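Local coordinates for enoyl-CoA hydratase/isomerase family protein (Pseudomonas syringae pv. tomato, PDB 3OT6), which probably acts on acyl-CoA thioesters, as other members of the enoyl-CoA hydratase/isomerase (crotonase) family do, at residues 15-29 / 49-63. Residues are numbered along the deposited sequence; the frame is centred on the assembly and turned at random.
Sequences GVATLTLNNGKVNAI and AIVIVTGQPGILSGG
V16 and I52 meet on one face of a two-strand ladder: V16 CG1, set anti to its own nitrogen (chi1 176°), lies 3.6 Å from I52 CD1, and helix 186-197 covers the pair. They introduce a worked example of how side chains continue backbone pairing where strands end. Strands 16-21 and 50-54 run parallel; I50, I52 and T54 each use both N-H and C=O toward segment 15-29, as I52 does with A17 O and L19 N. On the other face L19 CD1 reaches V51 CG1 at 4.1 Å, beneath helix 31-46. This end is tight and apolar. Toward T20 and T54 the first face becomes polar and partly exposed; T54 OG1 is hydrogen-bonded to A100 O, its methyl beside T20 OG1.

Past the strands, a bend at chi2 (-53°) brings Q56 NE2 above the carbonyl plane of L21 O, a nearly straight 3.2 Å hydrogen bond; the Q56 and N22 amide planes are 32° apart. Deeper in, buried N27 uses both amide ends: ND2 donates to L60 O (3.0 Å) from above the carbonyl plane, and OD1 receives N23 N in its own. S61 OG donates to N27 O at 2.7 Å and accepts from G63 N, an ST turn. The V26 side chain lies loosely against I59 at the solvent side, although G62 N holds V26 O. Through helix 31-46 the strands form a beta-alpha-beta crossover in the main sheet; the chain then enters strand 58-59 of the second, the two-sheet layout of the crotonase fold.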
loop_
_atom_site.group_PDB
_atom_site.type_symbol
_atom_site.label_atom_id
_atom_site.label_comp_id
_atom_site.label_asym_id
_atom_site.label_seq_id
_atom_site.Cartn_x
_atom_site.Cartn_y
_atom_site.Cartn_z
ATOM N N GLY A 15 10.930 16.769 8.454
ATOM C CA GLY A 15 11.421 15.643 7.615
ATOM C C GLY A 15 10.532 14.398 7.446
ATOM O O GLY A 15 11.000 13.356 6.980
ATOM N N VAL A 16 9.260 14.504 7.853
ATOM C CA VAL A 16 8.248 13.496 7.592
ATOM C C VAL A 16 7.180 14.063 6.693
ATOM O O VAL A 16 6.577 15.081 7.045
ATOM C CB VAL A 16 7.605 13.012 8.885
ATOM C CG1 VAL A 16 6.493 12.030 8.563
ATOM C CG2 VAL A 16 8.687 12.351 9.869
ATOM N N ALA A 17 6.928 13.422 5.544
ATOM C CA ALA A 17 5.836 13.840 4.646
ATOM C C ALA A 17 4.647 12.890 4.839
ATOM O O ALA A 17 4.747 11.683 4.531
ATOM C CB ALA A 17 6.291 13.848 3.182
ATOM N N THR A 18 3.545 13.407 5.390
ATOM C CA THR A 18 2.323 12.653 5.564
ATOM C C THR A 18 1.522 12.799 4.288
ATOM O O THR A 18 1.227 13.936 3.875
ATOM C CB THR A 18 1.505 13.137 6.742
ATOM O OG1 THR A 18 2.275 13.034 7.942
ATOM C CG2 THR A 18 0.290 12.261 6.920
ATOM N N LEU A 19 1.221 11.647 3.649
ATOM C CA LEU A 19 0.319 11.531 2.469
ATOM C C LEU A 19 -1.002 10.979 2.948
ATOM O O LEU A 19 -1.086 9.833 3.441
ATOM C CB LEU A 19 0.950 10.663 1.395
ATOM C CG LEU A 19 2.071 11.346 0.541
ATOM C CD1 LEU A 19 3.229 11.938 1.361
ATOM C CD2 LEU A 19 2.626 10.458 -0.510
ATOM N N THR A 20 -2.033 11.825 2.918
ATOM C CA THR A 20 -3.319 11.425 3.489
ATOM C C THR A 20 -4.260 11.150 2.344
ATOM O O THR A 20 -4.514 12.055 1.537
ATOM C CB THR A 20 -3.920 12.474 4.382
ATOM O OG1 THR A 20 -2.998 12.769 5.444
ATOM C CG2 THR A 20 -5.198 11.939 4.995
ATOM N N LEU A 21 -4.682 9.896 2.186
ATOM C CA LEU A 21 -5.620 9.603 1.140
ATOM C C LEU A 21 -6.972 9.982 1.672
ATOM O O LEU A 21 -7.295 9.689 2.828
ATOM C CB LEU A 21 -5.590 8.117 0.811
ATOM C CG LEU A 21 -6.608 7.541 -0.181
ATOM C CD1 LEU A 21 -6.663 8.247 -1.570
ATOM C CD2 LEU A 21 -6.408 6.029 -0.306
ATOM N N ASN A 22 -7.756 10.652 0.843
ATOM C CA ASN A 22 -9.109 11.031 1.211
ATOM C C ASN A 22 -10.051 11.076 -0.023
ATOM O O ASN A 22 -10.202 12.117 -0.695
ATOM C CB ASN A 22 -9.046 12.365 1.952
ATOM C CG ASN A 22 -10.404 12.880 2.339
ATOM O OD1 ASN A 22 -11.399 12.148 2.334
ATOM N ND2 ASN A 22 -10.460 14.155 2.652
ATOM N N ASN A 23 -10.653 9.932 -0.331
ATOM C CA ASN A 23 -11.472 9.783 -1.518
ATOM C C ASN A 23 -12.840 9.138 -1.191
ATOM O O ASN A 23 -12.942 7.916 -1.055
ATOM C CB ASN A 23 -10.727 8.926 -2.539
ATOM C CG ASN A 23 -11.521 8.740 -3.830
ATOM O OD1 ASN A 23 -12.235 9.646 -4.242
ATOM N ND2 ASN A 23 -11.396 7.573 -4.477
ATOM N N GLY A 24 -13.888 9.936 -1.049
ATOM C CA GLY A 24 -15.204 9.395 -0.736
ATOM C C GLY A 24 -15.276 8.508 0.509
ATOM O O GLY A 24 -14.476 8.615 1.408
ATOM N N LYS A 25 -16.237 7.593 0.533
ATOM C CA LYS A 25 -16.571 6.811 1.735
ATOM C C LYS A 25 -15.497 5.776 2.127
ATOM O O LYS A 25 -15.273 5.551 3.308
ATOM C CB LYS A 25 -17.937 6.114 1.492
ATOM C CG LYS A 25 -18.860 5.873 2.727
ATOM C CD LYS A 25 -19.931 7.026 2.921
ATOM C CE LYS A 25 -20.084 7.348 4.459
ATOM N NZ LYS A 25 -21.147 8.332 4.788
ATOM N N VAL A 26 -14.837 5.143 1.157
ATOM C CA VAL A 26 -13.963 3.986 1.460
ATOM C C VAL A 26 -12.522 4.112 0.915
ATOM O O VAL A 26 -11.786 3.089 0.791
ATOM C CB VAL A 26 -14.587 2.657 0.901
ATOM C CG1 VAL A 26 -15.852 2.246 1.720
ATOM C CG2 VAL A 26 -14.890 2.767 -0.606
ATOM N N ASN A 27 -12.141 5.348 0.558
ATOM C CA ASN A 27 -10.870 5.623 -0.067
ATOM C C ASN A 27 -10.584 4.719 -1.280
ATOM O O ASN A 27 -9.487 4.179 -1.413
ATOM C CB ASN A 27 -9.735 5.512 0.953
ATOM C CG ASN A 27 -9.626 6.731 1.879
ATOM O OD1 ASN A 27 -10.051 7.823 1.539
ATOM N ND2 ASN A 27 -8.966 6.555 3.023
ATOM N N ALA A 28 -11.537 4.552 -2.183
ATOM C CA ALA A 28 -11.261 3.743 -3.359
ATOM C C ALA A 28 -10.018 4.258 -4.095
ATOM O O ALA A 28 -9.732 5.453 -4.097
ATOM C CB ALA A 28 -12.482 3.701 -4.289
ATOM N N ILE A 29 -9.278 3.354 -4.724
ATOM C CA ILE A 29 -8.130 3.683 -5.500
ATOM C C ILE A 29 -8.653 3.867 -6.919
ATOM O O ILE A 29 -8.968 2.906 -7.616
ATOM C CB ILE A 29 -7.047 2.568 -5.409
ATOM C CG1 ILE A 29 -6.750 2.196 -3.952
ATOM C CG2 ILE A 29 -5.755 2.965 -6.137
ATOM C CD1 ILE A 29 -6.349 3.383 -3.014
ATOM N N ALA A 49 12.069 13.195 2.160
ATOM C CA ALA A 49 11.400 12.983 3.430
ATOM C C ALA A 49 11.129 11.494 3.741
ATOM O O ALA A 49 10.884 10.702 2.825
ATOM C CB ALA A 49 10.078 13.803 3.452
ATOM N N ILE A 50 11.149 11.128 5.013
ATOM C CA ILE A 50 10.481 9.939 5.417
ATOM C C ILE A 50 8.955 10.059 5.116
ATOM O O ILE A 50 8.327 11.085 5.448
ATOM C CB ILE A 50 10.762 9.640 6.880
ATOM C CG1 ILE A 50 12.241 9.265 6.999
ATOM C CG2 ILE A 50 9.917 8.414 7.321
ATOM C CD1 ILE A 50 12.791 9.309 8.410
ATOM N N VAL A 51 8.375 9.066 4.427
ATOM C CA VAL A 51 6.969 9.187 3.977
ATOM C C VAL A 51 6.111 8.378 4.913
ATOM O O VAL A 51 6.512 7.287 5.340
ATOM C CB VAL A 51 6.747 8.645 2.540
ATOM C CG1 VAL A 51 5.244 8.528 2.246
ATOM C CG2 VAL A 51 7.452 9.564 1.443
ATOM N N ILE A 52 4.984 8.967 5.325
ATOM C CA ILE A 52 3.887 8.268 6.061
ATOM C C ILE A 52 2.606 8.315 5.184
ATOM O O ILE A 52 2.079 9.388 4.959
ATOM C CB ILE A 52 3.530 8.942 7.369
ATOM C CG1 ILE A 52 4.646 8.840 8.367
ATOM C CG2 ILE A 52 2.367 8.192 8.039
ATOM C CD1 ILE A 52 4.244 9.464 9.785
ATOM N N VAL A 53 2.128 7.180 4.687
ATOM C CA VAL A 53 0.892 7.128 3.928
ATOM C C VAL A 53 -0.181 6.703 4.932
ATOM O O VAL A 53 0.021 5.763 5.697
ATOM C CB VAL A 53 0.955 6.080 2.756
ATOM C CG1 VAL A 53 -0.384 5.994 2.004
ATOM C CG2 VAL A 53 2.038 6.415 1.751
ATOM N N THR A 54 -1.312 7.404 4.949
ATOM C CA THR A 54 -2.424 7.084 5.850
ATOM C C THR A 54 -3.762 7.378 5.150
ATOM O O THR A 54 -3.791 7.924 4.050
ATOM C CB THR A 54 -2.287 7.853 7.251
ATOM O OG1 THR A 54 -3.127 7.208 8.235
ATOM C CG2 THR A 54 -2.677 9.352 7.154
ATOM N N GLY A 55 -4.871 7.012 5.758
ATOM C CA GLY A 55 -6.161 7.240 5.135
ATOM C C GLY A 55 -7.057 8.141 5.980
ATOM O O GLY A 55 -6.598 9.136 6.537
ATOM N N GLN A 56 -8.336 7.794 6.080
ATOM C CA GLN A 56 -9.276 8.523 6.920
ATOM C C GLN A 56 -9.580 7.703 8.166
ATOM O O GLN A 56 -9.232 6.512 8.249
ATOM C CB GLN A 56 -10.547 8.841 6.110
ATOM C CG GLN A 56 -10.319 9.940 5.039
ATOM C CD GLN A 56 -9.690 11.193 5.658
ATOM O OE1 GLN A 56 -10.244 11.779 6.596
ATOM N NE2 GLN A 56 -8.519 11.582 5.169
ATOM N N PRO A 57 -10.204 8.312 9.170
ATOM C CA PRO A 57 -10.449 7.445 10.340
ATOM C C PRO A 57 -11.254 6.209 9.962
ATOM O O PRO A 57 -12.178 6.303 9.161
ATOM C CB PRO A 57 -11.269 8.344 11.272
ATOM C CG PRO A 57 -10.768 9.743 10.929
ATOM C CD PRO A 57 -10.653 9.702 9.401
ATOM N N GLY A 58 -10.842 5.067 10.518
ATOM C CA GLY A 58 -11.484 3.808 10.315
ATOM C C GLY A 58 -11.175 3.154 8.987
ATOM O O GLY A 58 -11.611 2.031 8.752
ATOM N N ILE A 59 -10.453 3.825 8.084
ATOM C CA ILE A 59 -10.176 3.218 6.780
ATOM C C ILE A 59 -8.868 3.688 6.064
ATOM O O ILE A 59 -8.702 4.898 5.768
ATOM C CB ILE A 59 -11.384 3.366 5.829
ATOM C CG1 ILE A 59 -11.129 2.652 4.526
ATOM C CG2 ILE A 59 -11.692 4.827 5.562
ATOM C CD1 ILE A 59 -12.048 1.503 4.307
ATOM N N LEU A 60 -7.988 2.722 5.740
ATOM C CA LEU A 60 -6.881 2.957 4.804
ATOM C C LEU A 60 -7.403 3.036 3.368
ATOM O O LEU A 60 -7.301 4.116 2.692
ATOM C CB LEU A 60 -5.759 1.921 4.935
ATOM C CG LEU A 60 -4.625 2.102 3.886
ATOM C CD1 LEU A 60 -4.034 3.508 3.995
ATOM C CD2 LEU A 60 -3.510 0.997 4.019
ATOM N N SER A 61 -7.980 1.928 2.893
ATOM C CA SER A 61 -8.615 1.921 1.584
ATOM C C SER A 61 -9.321 0.599 1.399
ATOM O O SER A 61 -8.816 -0.428 1.837
ATOM C CB SER A 61 -7.611 2.127 0.470
ATOM O OG SER A 61 -8.211 1.904 -0.768
ATOM N N GLY A 62 -10.498 0.631 0.761
ATOM C CA GLY A 62 -11.298 -0.567 0.515
ATOM C C GLY A 62 -10.906 -1.151 -0.831
ATOM O O GLY A 62 -11.504 -2.114 -1.276
ATOM N N GLY A 63 -9.911 -0.562 -1.504
ATOM C CA GLY A 63 -9.410 -1.145 -2.743
ATOM C C GLY A 63 -9.707 -0.300 -3.972
ATOM O O GLY A 63 -10.143 0.841 -3.825
#